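Long-range contacts in HTH-type transcriptional activator AmpR (Pseudomonas aeruginosa PAO1, PDB 5MMH), which activates expression of the beta-lactamase gene ampC by binding its promoter, and recognises cell-wall-derived muropeptides through the effector domain described here: residues A[12-17]-A[58-63]; A[83-88]-A[170-175]; A[103-108]-A[130-135]. All coordinates share one frame; numbering follows the deposited sequence.

Contact 1 of 3, residues A[12-17]-A[58-63]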
loop_
_atom_site.group_PDB
_atom_site.type_symbol
_atom_site.label_atom_id
_atom_site.label_comp_id
_atom_site.label_asym_id
_atom_site.label_seq_id
_atom_site.Cartn_x
_atom_site.Cartn_y
_atom_site.Cartn_z
ATOM N N ASP A 12 -3.320 26.030 -14.928
ATOM C CA ASP A 12 -3.408 26.256 -13.483
ATOM C C ASP A 12 -2.980 24.979 -12.774
ATOM O O ASP A 12 -3.177 23.879 -13.296
ATOM C CB ASP A 12 -4.825 26.645 -13.056
ATOM C CG ASP A 12 -5.194 28.059 -13.459
ATOM O OD1 ASP A 12 -4.276 28.897 -13.612
ATOM O OD2 ASP A 12 -6.407 28.325 -13.627
ATOM N N VAL A 13 -2.398 25.106 -11.600
ATOM C CA VAL A 13 -1.877 23.941 -10.905
ATOM C C VAL A 13 -2.913 23.449 -9.906
ATOM O O VAL A 13 -3.572 24.244 -9.223
ATOM C CB VAL A 13 -0.523 24.251 -10.229
ATOM C CG1 VAL A 13 -0.700 24.962 -8.885
ATOM C CG2 VAL A 13 0.270 22.983 -10.069
ATOM N N LEU A 14 -3.074 22.126 -9.843
ATOM C CA LEU A 14 -3.973 21.491 -8.888
ATOM C C LEU A 14 -3.283 20.283 -8.274
ATOM O O LEU A 14 -2.851 19.385 -8.998
ATOM C CB LEU A 14 -5.262 21.070 -9.580
ATOM C CG LEU A 14 -6.200 20.199 -8.757
ATOM C CD1 LEU A 14 -6.694 20.934 -7.537
ATOM C CD2 LEU A 14 -7.361 19.725 -9.617
ATOM N N THR A 15 -3.195 20.239 -6.948
ATOM C CA THR A 15 -2.533 19.143 -6.259
ATOM C C THR A 15 -3.540 18.389 -5.397
ATOM O O THR A 15 -4.125 18.955 -4.467
ATOM C CB THR A 15 -1.352 19.660 -5.428
ATOM O OG1 THR A 15 -1.837 20.559 -4.428
ATOM C CG2 THR A 15 -0.401 20.433 -6.315
ATOM N N VAL A 16 -3.753 17.114 -5.717
ATOM C CA VAL A 16 -4.688 16.268 -4.984
ATOM C C VAL A 16 -3.931 15.063 -4.438
ATOM O O VAL A 16 -3.136 14.452 -5.156
ATOM C CB VAL A 16 -5.865 15.814 -5.863
ATOM C CG1 VAL A 16 -6.776 14.886 -5.074
ATOM C CG2 VAL A 16 -6.670 17.031 -6.375
ATOM N N GLY A 17 -4.174 14.750 -3.169
ATOM C CA GLY A 17 -3.711 13.517 -2.540
ATOM C C GLY A 17 -4.899 12.630 -2.203
ATOM O O GLY A 17 -5.943 13.114 -1.755
ATOM N N GLY A 58 1.427 19.950 0.964
ATOM C CA GLY A 58 1.061 20.935 -0.041
ATOM C C GLY A 58 -0.142 20.588 -0.902
ATOM O O GLY A 58 -0.171 20.947 -2.082
ATOM N N LEU A 59 -1.143 19.916 -0.344
ATOM C CA LEU A 59 -2.311 19.495 -1.109
ATOM C C LEU A 59 -3.355 20.608 -1.159
ATOM O O LEU A 59 -3.546 21.332 -0.180
ATOM C CB LEU A 59 -2.940 18.252 -0.485
ATOM C CG LEU A 59 -2.000 17.065 -0.272
ATOM C CD1 LEU A 59 -2.751 15.875 0.278
ATOM C CD2 LEU A 59 -1.380 16.714 -1.583
ATOM N N ASP A 60 -4.039 20.736 -2.304
ATOM C CA ASP A 60 -5.281 21.505 -2.312
ATOM C C ASP A 60 -6.423 20.671 -1.730
ATOM O O ASP A 60 -7.140 21.137 -0.839
ATOM C CB ASP A 60 -5.602 21.992 -3.736
ATOM C CG ASP A 60 -4.479 22.859 -4.332
ATOM O OD1 ASP A 60 -3.994 23.766 -3.632
ATOM O OD2 ASP A 60 -4.046 22.621 -5.487
ATOM N N TYR A 61 -6.588 19.421 -2.199
ATOM C CA TYR A 61 -7.552 18.474 -1.639
ATOM C C TYR A 61 -6.888 17.173 -1.199
ATOM O O TYR A 61 -5.901 16.726 -1.791
ATOM C CB TYR A 61 -8.623 18.089 -2.643
ATOM C CG TYR A 61 -9.692 19.120 -3.004
ATOM C CD1 TYR A 61 -10.605 19.597 -2.058
ATOM C CD2 TYR A 61 -9.839 19.533 -4.314
ATOM C CE1 TYR A 61 -11.616 20.521 -2.418
ATOM C CE2 TYR A 61 -10.847 20.442 -4.692
ATOM C CZ TYR A 61 -11.727 20.921 -3.744
ATOM O OH TYR A 61 -12.688 21.809 -4.140
ATOM N N ALA A 62 -7.497 16.517 -0.215
ATOM C CA ALA A 62 -7.152 15.152 0.156
ATOM C C ALA A 62 -8.408 14.290 0.194
ATOM O O ALA A 62 -9.394 14.658 0.838
ATOM C CB ALA A 62 -6.456 15.093 1.521
ATOM N N ILE A 63 -8.371 13.141 -0.476
ATOM C CA ILE A 63 -9.463 12.172 -0.443
ATOM C C ILE A 63 -9.099 11.081 0.550
ATOM O O ILE A 63 -8.042 10.449 0.435
ATOM C CB ILE A 63 -9.729 11.568 -1.829
ATOM C CG1 ILE A 63 -10.204 12.644 -2.817
ATOM C CG2 ILE A 63 -10.730 10.386 -1.725
ATOM C CD1 ILE A 63 -10.270 12.130 -4.269
#
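Gly58 O takes the hydroxyl of Thr15 on a lone pair in its carbonyl plane, Thr15 OG1 lying 2.9 Å away. This is the entry to a parallel strand pair, 13-17 with 61-63, in the Rossmann-like sheet of one lobe of the LysR effector domain, a periplasmic-binding-protein type fold. Gly58 ends helix 54-57 in a Schellman motif, and the hydroxyl of Thr15 turns to meet it because OG1 sits between backbone N and carbonyl carbon (chi1 62°). Leu59 then lays its branched end against Gly17, CD1 coming 3.8 Å from Gly17 CA, an approach possible because the glycine carries no side chain. Asp60 holds Thr15 through both backbone and carboxylate: Asp60 N reaches Thr15 O at 2.8 Å, with a weak further bond to Thr15 OG1, while Asp60 OD2 accepts Thr15 N at 2.9 Å in an almost straight bond (168°), on its anti side and 32° out of the carboxylate plane. The other oxygen, OD1, forms a salt bridge with Arg190, so the carboxylate serves both Thr15 N and that guanidinium. Tyr61 N adds a weak bond to Thr15 O, and Tyr61 O accepts Gly17 N at 3.0 Å; the tyrosine side chain lies on the same sheet face as Val16 and touches Met196 and Arg200 of helix 194-215. At Ala62 the CA-H points at Gly17 O, which also accepts a bond from Ile63 N at 2.7 Å.

Contact 2 of 3, residues A[83-88]-A[170-175]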
loop_
_atom_site.group_PDB
_atom_site.type_symbol
_atom_site.label_atom_id
_atom_site.label_comp_id
_atom_site.label_asym_id
_atom_site.label_seq_id
_atom_site.Cartn_x
_atom_site.Cartn_y
_atom_site.Cartn_z
ATOM N N LEU A 83 -17.540 -2.736 4.200
ATOM C CA LEU A 83 -16.471 -3.710 4.351
ATOM C C LEU A 83 -17.026 -5.127 4.250
ATOM O O LEU A 83 -18.086 -5.429 4.807
ATOM C CB LEU A 83 -15.775 -3.527 5.700
ATOM C CG LEU A 83 -15.076 -2.195 5.947
ATOM C CD1 LEU A 83 -14.307 -2.226 7.258
ATOM C CD2 LEU A 83 -14.142 -1.878 4.792
ATOM N N THR A 84 -16.297 -5.997 3.554
ATOM C CA THR A 84 -16.663 -7.403 3.482
ATOM C C THR A 84 -15.412 -8.270 3.589
ATOM O O THR A 84 -14.284 -7.797 3.436
ATOM C CB THR A 84 -17.429 -7.713 2.185
ATOM O OG1 THR A 84 -18.244 -8.866 2.391
ATOM C CG2 THR A 84 -16.468 -7.962 1.011
ATOM N N VAL A 85 -15.634 -9.558 3.841
ATOM C CA VAL A 85 -14.554 -10.537 3.916
ATOM C C VAL A 85 -14.062 -10.864 2.512
ATOM O O VAL A 85 -14.861 -11.190 1.625
ATOM C CB VAL A 85 -15.026 -11.802 4.646
ATOM C CG1 VAL A 85 -14.077 -12.937 4.385
ATOM C CG2 VAL A 85 -15.154 -11.544 6.146
ATOM N N LEU A 86 -12.737 -10.784 2.304
ATOM C CA LEU A 86 -12.115 -11.096 1.028
ATOM C C LEU A 86 -10.931 -12.018 1.273
ATOM O O LEU A 86 -10.178 -11.826 2.232
ATOM C CB LEU A 86 -11.665 -9.821 0.303
ATOM C CG LEU A 86 -12.797 -8.861 -0.086
ATOM C CD1 LEU A 86 -12.225 -7.534 -0.535
ATOM C CD2 LEU A 86 -13.645 -9.460 -1.194
ATOM N N CYS A 87 -10.762 -13.022 0.411
ATOM C CA CYS A 87 -9.705 -14.011 0.612
ATOM C C CYS A 87 -9.379 -14.691 -0.707
ATOM O O CYS A 87 -10.055 -14.489 -1.718
ATOM C CB CYS A 87 -10.103 -15.043 1.662
ATOM S SG CYS A 87 -11.602 -15.963 1.260
ATOM N N CYS A 88 -8.316 -15.499 -0.689
ATOM C CA CYS A 88 -7.954 -16.265 -1.876
ATOM C C CYS A 88 -8.877 -17.479 -2.039
ATOM O O CYS A 88 -9.511 -17.924 -1.077
ATOM C CB CYS A 88 -6.492 -16.709 -1.804
ATOM S SG CYS A 88 -6.108 -17.890 -0.502
ATOM N N ARG A 170 -11.715 -13.725 -3.948
ATOM C CA ARG A 170 -13.078 -14.192 -3.786
ATOM C C ARG A 170 -13.748 -13.508 -2.606
ATOM O O ARG A 170 -13.103 -13.123 -1.628
ATOM C CB ARG A 170 -13.129 -15.721 -3.609
ATOM C CG ARG A 170 -12.615 -16.483 -4.833
ATOM C CD ARG A 170 -13.314 -17.830 -5.065
ATOM N NE ARG A 170 -14.666 -17.668 -5.596
ATOM C CZ ARG A 170 -15.781 -17.824 -4.884
ATOM N NH1 ARG A 170 -15.717 -18.170 -3.601
ATOM N NH2 ARG A 170 -16.967 -17.642 -5.460
ATOM N N ARG A 171 -15.060 -13.356 -2.728
ATOM C CA ARG A 171 -15.927 -12.897 -1.650
ATOM C C ARG A 171 -16.720 -14.088 -1.131
ATOM O O ARG A 171 -17.679 -14.521 -1.788
ATOM C CB ARG A 171 -16.873 -11.806 -2.158
ATOM C CG ARG A 171 -17.787 -11.238 -1.086
ATOM C CD ARG A 171 -18.624 -10.112 -1.649
ATOM N NE ARG A 171 -19.525 -9.575 -0.643
ATOM C CZ ARG A 171 -20.055 -8.363 -0.710
ATOM N NH1 ARG A 171 -19.771 -7.571 -1.738
ATOM N NH2 ARG A 171 -20.857 -7.938 0.256
ATOM N N PRO A 172 -16.362 -14.665 0.023
ATOM C CA PRO A 172 -17.047 -15.887 0.473
ATOM C C PRO A 172 -18.411 -15.681 1.110
ATOM O O PRO A 172 -19.205 -16.632 1.105
ATOM C CB PRO A 172 -16.065 -16.488 1.494
ATOM C CG PRO A 172 -15.180 -15.349 1.901
ATOM C CD PRO A 172 -15.067 -14.474 0.700
ATOM N N PHE A 173 -18.713 -14.507 1.673
ATOM C CA PHE A 173 -19.995 -14.277 2.334
ATOM C C PHE A 173 -20.659 -13.009 1.813
ATOM O O PHE A 173 -20.008 -12.109 1.271
ATOM C CB PHE A 173 -19.846 -14.165 3.854
ATOM C CG PHE A 173 -19.008 -15.252 4.460
ATOM C CD1 PHE A 173 -19.477 -16.558 4.525
ATOM C CD2 PHE A 173 -17.744 -14.972 4.958
ATOM C CE1 PHE A 173 -18.702 -17.565 5.090
ATOM C CE2 PHE A 173 -16.960 -15.973 5.520
ATOM C CZ PHE A 173 -17.439 -17.272 5.585
ATOM N N ALA A 174 -21.975 -12.937 2.021
ATOM C CA ALA A 174 -22.761 -11.778 1.613
ATOM C C ALA A 174 -22.714 -10.634 2.622
ATOM O O ALA A 174 -22.892 -9.470 2.237
ATOM C CB ALA A 174 -24.217 -12.190 1.373
ATOM N N THR A 175 -22.477 -10.933 3.895
ATOM C CA THR A 175 -22.563 -9.918 4.937
ATOM C C THR A 175 -21.597 -8.761 4.677
ATOM O O THR A 175 -20.410 -8.975 4.392
ATOM C CB THR A 175 -22.273 -10.560 6.297
ATOM O OG1 THR A 175 -23.244 -11.575 6.569
ATOM C CG2 THR A 175 -22.344 -9.525 7.408
HETATM O O HOH W 1 -17.291 -12.038 2.088
#
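Thr84 to Cys87, at the end of the long strand 73-86, meet an irregular segment, 170-175, that runs past them in roughly the opposite direction; the contact fastens a loop to a strand in one lobe of the effector domain. A single antiparallel hydrogen-bonded pair holds one end, with Cys87 N to Arg170 O at 3.1 Å and Arg170 N to Cys87 O at 2.9 Å. Pro172 CG touches both Val85 CG1 (3.6 Å) and Cys87 SG (3.7 Å). Beyond the proline the two backbones part, and a water bridges them, donating to Val85 O at 2.6 Å, accepting a bond from Phe173 N and reaching Thr84 OG1 weakly. At the far end Thr84 OG1 donates to Thr175 O at 3.0 Å, an oxygen also bonded by Trp118 NE1. Arg171 stretches out with CG anti to its amide nitrogen (chi1 -178°) and lays one face of its guanidinium against CB and CG2 of Thr84. Its NE bonds to Phe173 O in the guanidinium plane, and NH2 reaches Ala174 O and forms a salt bridge with Glu176. The arginine acts mainly within its own loop, its charge probably offset there, while direct and water-mediated bonds join loop to strand.

Contact 3 of 3, residues A[103-108]-A[130-135]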
loop_
_atom_site.group_PDB
_atom_site.type_symbol
_atom_site.label_atom_id
_atom_site.label_comp_id
_atom_site.label_asym_id
_atom_site.label_seq_id
_atom_site.Cartn_x
_atom_site.Cartn_y
_atom_site.Cartn_z
ATOM N N GLN A 103 -10.510 -19.891 12.554
ATOM C CA GLN A 103 -9.452 -20.837 12.213
ATOM C C GLN A 103 -8.386 -20.237 11.309
ATOM O O GLN A 103 -7.461 -20.954 10.905
ATOM C CB GLN A 103 -10.035 -22.063 11.505
ATOM C CG GLN A 103 -10.995 -22.889 12.325
ATOM C CD GLN A 103 -11.637 -23.970 11.490
ATOM O OE1 GLN A 103 -10.988 -24.559 10.620
ATOM N NE2 GLN A 103 -12.921 -24.227 11.731
ATOM N N HIS A 104 -8.510 -18.966 10.957
ATOM C CA HIS A 104 -7.599 -18.315 10.040
ATOM C C HIS A 104 -7.053 -17.054 10.689
ATOM O O HIS A 104 -7.663 -16.477 11.591
ATOM C CB HIS A 104 -8.289 -17.952 8.711
ATOM C CG HIS A 104 -8.668 -19.136 7.874
ATOM N ND1 HIS A 104 -9.822 -19.862 8.084
ATOM C CD2 HIS A 104 -8.038 -19.723 6.828
ATOM C CE1 HIS A 104 -9.884 -20.846 7.206
ATOM N NE2 HIS A 104 -8.816 -20.784 6.432
ATOM N N THR A 105 -5.886 -16.640 10.222
ATOM C CA THR A 105 -5.397 -15.318 10.549
ATOM C C THR A 105 -6.354 -14.277 10.016
ATOM O O THR A 105 -6.692 -14.280 8.829
ATOM C CB THR A 105 -4.025 -15.095 9.948
ATOM O OG1 THR A 105 -3.206 -16.213 10.268
ATOM C CG2 THR A 105 -3.424 -13.801 10.479
ATOM N N LEU A 106 -6.782 -13.387 10.898
ATOM C CA LEU A 106 -7.681 -12.301 10.542
ATOM C C LEU A 106 -6.816 -11.086 10.247
ATOM O O LEU A 106 -6.235 -10.502 11.161
ATOM C CB LEU A 106 -8.668 -12.023 11.674
ATOM C CG LEU A 106 -9.533 -13.215 12.100
ATOM C CD1 LEU A 106 -10.620 -12.790 13.070
ATOM C CD2 LEU A 106 -10.126 -13.922 10.875
ATOM N N LEU A 107 -6.717 -10.712 8.974
ATOM C CA LEU A 107 -5.973 -9.514 8.603
ATOM C C LEU A 107 -6.817 -8.284 8.909
ATOM O O LEU A 107 -8.009 -8.248 8.601
ATOM C CB LEU A 107 -5.618 -9.560 7.122
ATOM C CG LEU A 107 -5.022 -10.871 6.601
ATOM C CD1 LEU A 107 -5.009 -10.860 5.092
ATOM C CD2 LEU A 107 -3.573 -11.118 7.172
ATOM N N ARG A 108 -6.211 -7.267 9.521
ATOM C CA ARG A 108 -7.008 -6.110 9.896
ATOM C C ARG A 108 -6.251 -4.812 9.665
ATOM O O ARG A 108 -5.037 -4.798 9.455
ATOM C CB ARG A 108 -7.470 -6.213 11.349
ATOM C CG ARG A 108 -6.399 -6.098 12.391
ATOM C CD ARG A 108 -7.060 -6.343 13.732
ATOM N NE ARG A 108 -6.204 -6.096 14.886
ATOM C CZ ARG A 108 -5.955 -4.894 15.399
ATOM N NH1 ARG A 108 -6.477 -3.794 14.855
ATOM N NH2 ARG A 108 -5.173 -4.793 16.465
ATOM N N LEU A 130 -7.336 -10.063 18.698
ATOM C CA LEU A 130 -5.929 -9.810 19.008
ATOM C C LEU A 130 -5.238 -11.165 19.041
ATOM O O LEU A 130 -5.457 -11.945 19.975
ATOM C CB LEU A 130 -5.756 -9.096 20.349
ATOM C CG LEU A 130 -5.995 -7.596 20.514
ATOM C CD1 LEU A 130 -5.308 -7.113 21.788
ATOM C CD2 LEU A 130 -5.502 -6.811 19.299
ATOM N N THR A 131 -4.411 -11.441 18.032
ATOM C CA THR A 131 -3.801 -12.763 17.835
ATOM C C THR A 131 -4.894 -13.815 17.568
ATOM O O THR A 131 -5.771 -14.045 18.403
ATOM C CB THR A 131 -2.938 -13.188 19.051
ATOM O OG1 THR A 131 -2.005 -12.143 19.367
ATOM C CG2 THR A 131 -2.185 -14.482 18.762
ATOM N N ARG A 132 -4.814 -14.467 16.417
ATOM C CA ARG A 132 -3.737 -14.232 15.500
ATOM C C ARG A 132 -4.104 -13.225 14.453
ATOM O O ARG A 132 -5.055 -13.389 13.729
ATOM C CB ARG A 132 -3.280 -15.513 14.838
ATOM C CG ARG A 132 -1.862 -15.393 14.288
ATOM C CD ARG A 132 -1.649 -15.987 12.914
ATOM N NE ARG A 132 -0.277 -16.501 12.821
ATOM C CZ ARG A 132 0.093 -17.698 12.344
ATOM N NH1 ARG A 132 1.382 -18.033 12.335
ATOM N NH2 ARG A 132 -0.781 -18.553 11.834
ATOM N N SER A 133 -3.325 -12.172 14.393
ATOM C CA SER A 133 -3.665 -11.147 13.411
ATOM C C SER A 133 -2.503 -10.189 13.172
ATOM O O SER A 133 -1.592 -10.037 13.997
ATOM C CB SER A 133 -4.933 -10.370 13.813
ATOM O OG SER A 133 -4.746 -9.495 14.911
ATOM N N ILE A 134 -2.583 -9.533 12.014
ATOM C CA ILE A 134 -1.562 -8.654 11.462
ATOM C C ILE A 134 -2.269 -7.375 11.062
ATOM O O ILE A 134 -3.321 -7.429 10.415
ATOM C CB ILE A 134 -0.885 -9.290 10.230
ATOM C CG1 ILE A 134 -0.502 -10.741 10.524
ATOM C CG2 ILE A 134 0.293 -8.457 9.756
ATOM C CD1 ILE A 134 -0.314 -11.603 9.290
ATOM N N VAL A 135 -1.702 -6.236 11.424
ATOM C CA VAL A 135 -2.342 -4.937 11.228
ATOM C C VAL A 135 -1.711 -4.258 10.022
ATOM O O VAL A 135 -0.480 -4.243 9.880
ATOM C CB VAL A 135 -2.210 -4.052 12.486
ATOM C CG1 VAL A 135 -2.927 -2.725 12.280
ATOM C CG2 VAL A 135 -2.740 -4.777 13.707
#
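Arg108 N donates to Ile134 O at 3.0 Å in a nearly straight bond (171°), a sound backbone link between two parallel strands that are otherwise weakly bonded. They are the two beta elements of a beta-alpha-beta unit, strand 106-109, helix 114-121 and strand 133-136, in one lobe of the effector domain. Toward the start of the pair the hold slackens: Leu106 N reaches Arg132 O only weakly, at 3.3 Å. At the other end Val135 CA brings its hydrogen to Arg108 O, 3.2 Å away. On one face of the pair Leu107 and Ile134 lie side by side and point the same way, Leu107 CD2 meeting Ile134 CD1 at 3.9 Å; CG2 of Thr105 touches the same CD1, and Met142 and Ala146 of helix 139-147 pack on Leu107.

The opposite face belongs to Leu106, Ser133, Arg108 and Val135. Arg108 leaves its backbone with CG between N and the carbonyl carbon (chi1 68°) and runs extended from CG to NE, which carries the guanidinium across to the neighbouring strand. There Val135 CG2 sits over the centre of one guanidinium face, 3.6 Å from Arg108 CZ, and Leu130 CD2 approaches Arg108 NH2. Ser133 OG lies near the guanidinium plane at its edge, 3.7 Å from Arg108 NE, too long for a bond; it is hydrogen-bonded to Pro129 O. Strand 133-136 also meets the second subunit of the homodimer: backbone bonds run from Val135, Ile134 packs on Leu45 of that subunit, and Thr131 OG1 bonds to Asp42 of that subunit. At the loose end of the pair, the bent chain of Arg132 crosses that of Thr105 at a slant, Arg132 CD lying 3.1 Å from Thr105 OG1.

Overall arrangement
The three contacts divide between the two lobes of the domain. Contact 1 lies on one side of the chain's centre, 33 Å from contact 2 and 35 Å from contact 3, between centres. Contacts 2 and 3 share the other side, with centres 15 Å apart and nearest atoms about 6 Å apart; Trp115 touches Val85 of the former and Leu106 and Arg108 of the latter. Although in different lobes, contacts 1 and 2 reach one mixed sheet, through strands 13-19 and 61-66 and strand 73-86. A muropeptide probably binds between the lobes, as in other LysR regulators. Asp42 is backbone-bonded to Leu14 of contact 1, and Asp42 of the second subunit to Thr131 OG1 of contact 3.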